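Local coordinates for protein aldehyde dehydrogenase (Trypanosoma brucei, PDB 5MYP) that probably oxidises aldehydes to carboxylic acids with NAD+ as cofactor, at residues Asn48-Asn53 against Met75-Leu80. Residues are numbered along the deposited sequence; the frame is centred on the assembly and turned at random.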
loop_
_atom_site.group_PDB
_atom_site.type_symbol
_atom_site.label_atom_id
_atom_site.label_comp_id
_atom_site.label_asym_id
_atom_site.label_seq_id
_atom_site.Cartn_x
_atom_site.Cartn_y
_atom_site.Cartn_z
ATOM N N ASN A 48 -0.995 5.896 29.982
ATOM C CA ASN A 48 -1.731 6.047 31.246
ATOM C C ASN A 48 -3.104 5.367 31.191
ATOM O O ASN A 48 -3.507 4.725 32.159
ATOM C CB ASN A 48 -1.891 7.527 31.639
ATOM C CG ASN A 48 -0.562 8.225 31.911
ATOM O OD1 ASN A 48 -0.490 9.460 31.906
ATOM N ND2 ASN A 48 0.492 7.450 32.148
ATOM N N LEU A 49 -3.807 5.496 30.064
ATOM C CA LEU A 49 -5.085 4.788 29.845
ATOM C C LEU A 49 -4.948 3.286 30.104
ATOM O O LEU A 49 -5.762 2.697 30.816
ATOM C CB LEU A 49 -5.614 5.028 28.421
ATOM C CG LEU A 49 -6.769 4.164 27.891
ATOM C CD1 LEU A 49 -8.033 4.394 28.688
ATOM C CD2 LEU A 49 -7.032 4.449 26.422
ATOM N N VAL A 50 -3.911 2.681 29.531
ATOM C CA VAL A 50 -3.685 1.240 29.666
ATOM C C VAL A 50 -3.226 0.888 31.085
ATOM O O VAL A 50 -3.805 0.004 31.717
ATOM C CB VAL A 50 -2.680 0.720 28.614
ATOM C CG1 VAL A 50 -2.354 -0.756 28.848
ATOM C CG2 VAL A 50 -3.243 0.919 27.200
ATOM N N GLU A 51 -2.203 1.586 31.577
ATOM C CA GLU A 51 -1.596 1.266 32.880
ATOM C C GLU A 51 -2.507 1.538 34.082
ATOM O O GLU A 51 -2.588 0.710 34.990
ATOM C CB GLU A 51 -0.266 2.004 33.058
ATOM C CG GLU A 51 0.836 1.501 32.141
ATOM C CD GLU A 51 2.195 2.102 32.467
ATOM O OE1 GLU A 51 2.259 3.263 32.931
ATOM O OE2 GLU A 51 3.212 1.414 32.253
ATOM N N GLU A 52 -3.189 2.681 34.086
ATOM C CA GLU A 52 -4.091 3.036 35.195
ATOM C C GLU A 52 -5.339 2.158 35.259
ATOM O O GLU A 52 -5.928 2.015 36.328
ATOM C CB GLU A 52 -4.520 4.508 35.120
ATOM C CG GLU A 52 -3.376 5.492 35.291
ATOM C CD GLU A 52 -3.793 6.942 35.123
ATOM O OE1 GLU A 52 -5.004 7.251 35.086
ATOM O OE2 GLU A 52 -2.885 7.789 35.028
ATOM N N ASN A 53 -5.737 1.573 34.126
ATOM C CA ASN A 53 -6.965 0.779 34.045
ATOM C C ASN A 53 -6.738 -0.691 33.649
ATOM O O ASN A 53 -7.664 -1.351 33.170
ATOM C CB ASN A 53 -7.936 1.464 33.079
ATOM C CG ASN A 53 -8.168 2.923 33.433
ATOM O OD1 ASN A 53 -8.920 3.230 34.351
ATOM N ND2 ASN A 53 -7.516 3.826 32.712
ATOM N N MET A 75 -0.848 -11.205 26.206
ATOM C CA MET A 75 -1.273 -11.048 24.808
ATOM C C MET A 75 -1.679 -9.624 24.410
ATOM O O MET A 75 -1.572 -9.274 23.233
ATOM C CB MET A 75 -2.428 -12.010 24.493
ATOM C CG MET A 75 -2.095 -13.491 24.655
ATOM S SD MET A 75 -0.731 -14.081 23.632
ATOM C CE MET A 75 -1.378 -13.807 21.988
ATOM N N GLU A 76 -2.146 -8.817 25.366
ATOM C CA GLU A 76 -2.678 -7.479 25.060
ATOM C C GLU A 76 -2.003 -6.339 25.825
ATOM O O GLU A 76 -1.516 -5.400 25.201
ATOM C CB GLU A 76 -4.193 -7.444 25.268
ATOM C CG GLU A 76 -4.946 -8.414 24.368
ATOM C CD GLU A 76 -6.433 -8.114 24.262
ATOM O OE1 GLU A 76 -6.809 -7.112 23.618
ATOM O OE2 GLU A 76 -7.215 -8.895 24.832
ATOM N N ILE A 77 -1.950 -6.431 27.155
ATOM C CA ILE A 77 -1.496 -5.309 27.987
ATOM C C ILE A 77 -0.010 -5.015 27.771
ATOM O O ILE A 77 0.357 -3.878 27.479
ATOM C CB ILE A 77 -1.759 -5.545 29.499
ATOM C CG1 ILE A 77 -3.257 -5.788 29.784
ATOM C CG2 ILE A 77 -1.236 -4.376 30.337
ATOM C CD1 ILE A 77 -4.182 -4.639 29.424
ATOM N N LEU A 78 0.833 -6.034 27.907
ATOM C CA LEU A 78 2.283 -5.860 27.746
ATOM C C LEU A 78 2.709 -5.437 26.326
ATOM O O LEU A 78 3.539 -4.542 26.194
ATOM C CB LEU A 78 3.061 -7.108 28.208
ATOM C CG LEU A 78 3.072 -7.402 29.713
ATOM C CD1 LEU A 78 3.772 -8.730 29.977
ATOM C CD2 LEU A 78 3.723 -6.280 30.512
ATOM N N PRO A 79 2.151 -6.070 25.270
ATOM C CA PRO A 79 2.430 -5.583 23.906
ATOM C C PRO A 79 2.023 -4.128 23.650
ATOM O O PRO A 79 2.746 -3.411 22.964
ATOM C CB PRO A 79 1.614 -6.532 23.023
ATOM C CG PRO A 79 1.597 -7.800 23.789
ATOM C CD PRO A 79 1.502 -7.393 25.238
ATOM N N LEU A 80 0.884 -3.705 24.200
ATOM C CA LEU A 80 0.462 -2.303 24.104
ATOM C C LEU A 80 1.424 -1.355 24.820
ATOM O O LEU A 80 1.769 -0.308 24.278
ATOM C CB LEU A 80 -0.964 -2.112 24.636
ATOM C CG LEU A 80 -2.089 -2.585 23.711
ATOM C CD1 LEU A 80 -3.420 -2.488 24.431
ATOM C CD2 LEU A 80 -2.122 -1.793 22.409
#
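Helix-to-helix packing in the N-terminal helical region of the aldehyde dehydrogenase fold joins V50, near the end of helix 36-52, to I77 and L80 of helix 69-95. No hydrogen bond crosses between the two segments; the contact is apolar and small, burying 129 Å² in all. The CB of V50 is directed toward helix 69-95, and its two methyls go to different partners. With CG1 anti to the backbone N (chi1 175°), that methyl reaches I77 CG2 at 4.1 Å, while the other branch, CG2, lies 4.4 Å from L80 CD1. The side chains of V50 and I77 run antiparallel past one another, and the contact between them is made by one branch methyl from each. The backbones come nearest at the same pair, with V50 CA and I77 CA 7.1 Å apart.

Near the C-terminal end of helix 36-52, the N53 side chain turns back toward the helix: N53 ND2 donates a nearly straight bond of 2.8 Å to L49 O, which lies almost in the plane of the N53 amide. This side-chain bond adds to the two weak bonds that N53 N makes to L49 O and V50 O. Helix 132-143 adds L135, which touches both V50 and L80. L49 packs on helix 157-170, whereas I77 also meets L489 of the second subunit, placing this helix pair beside the dimer interface.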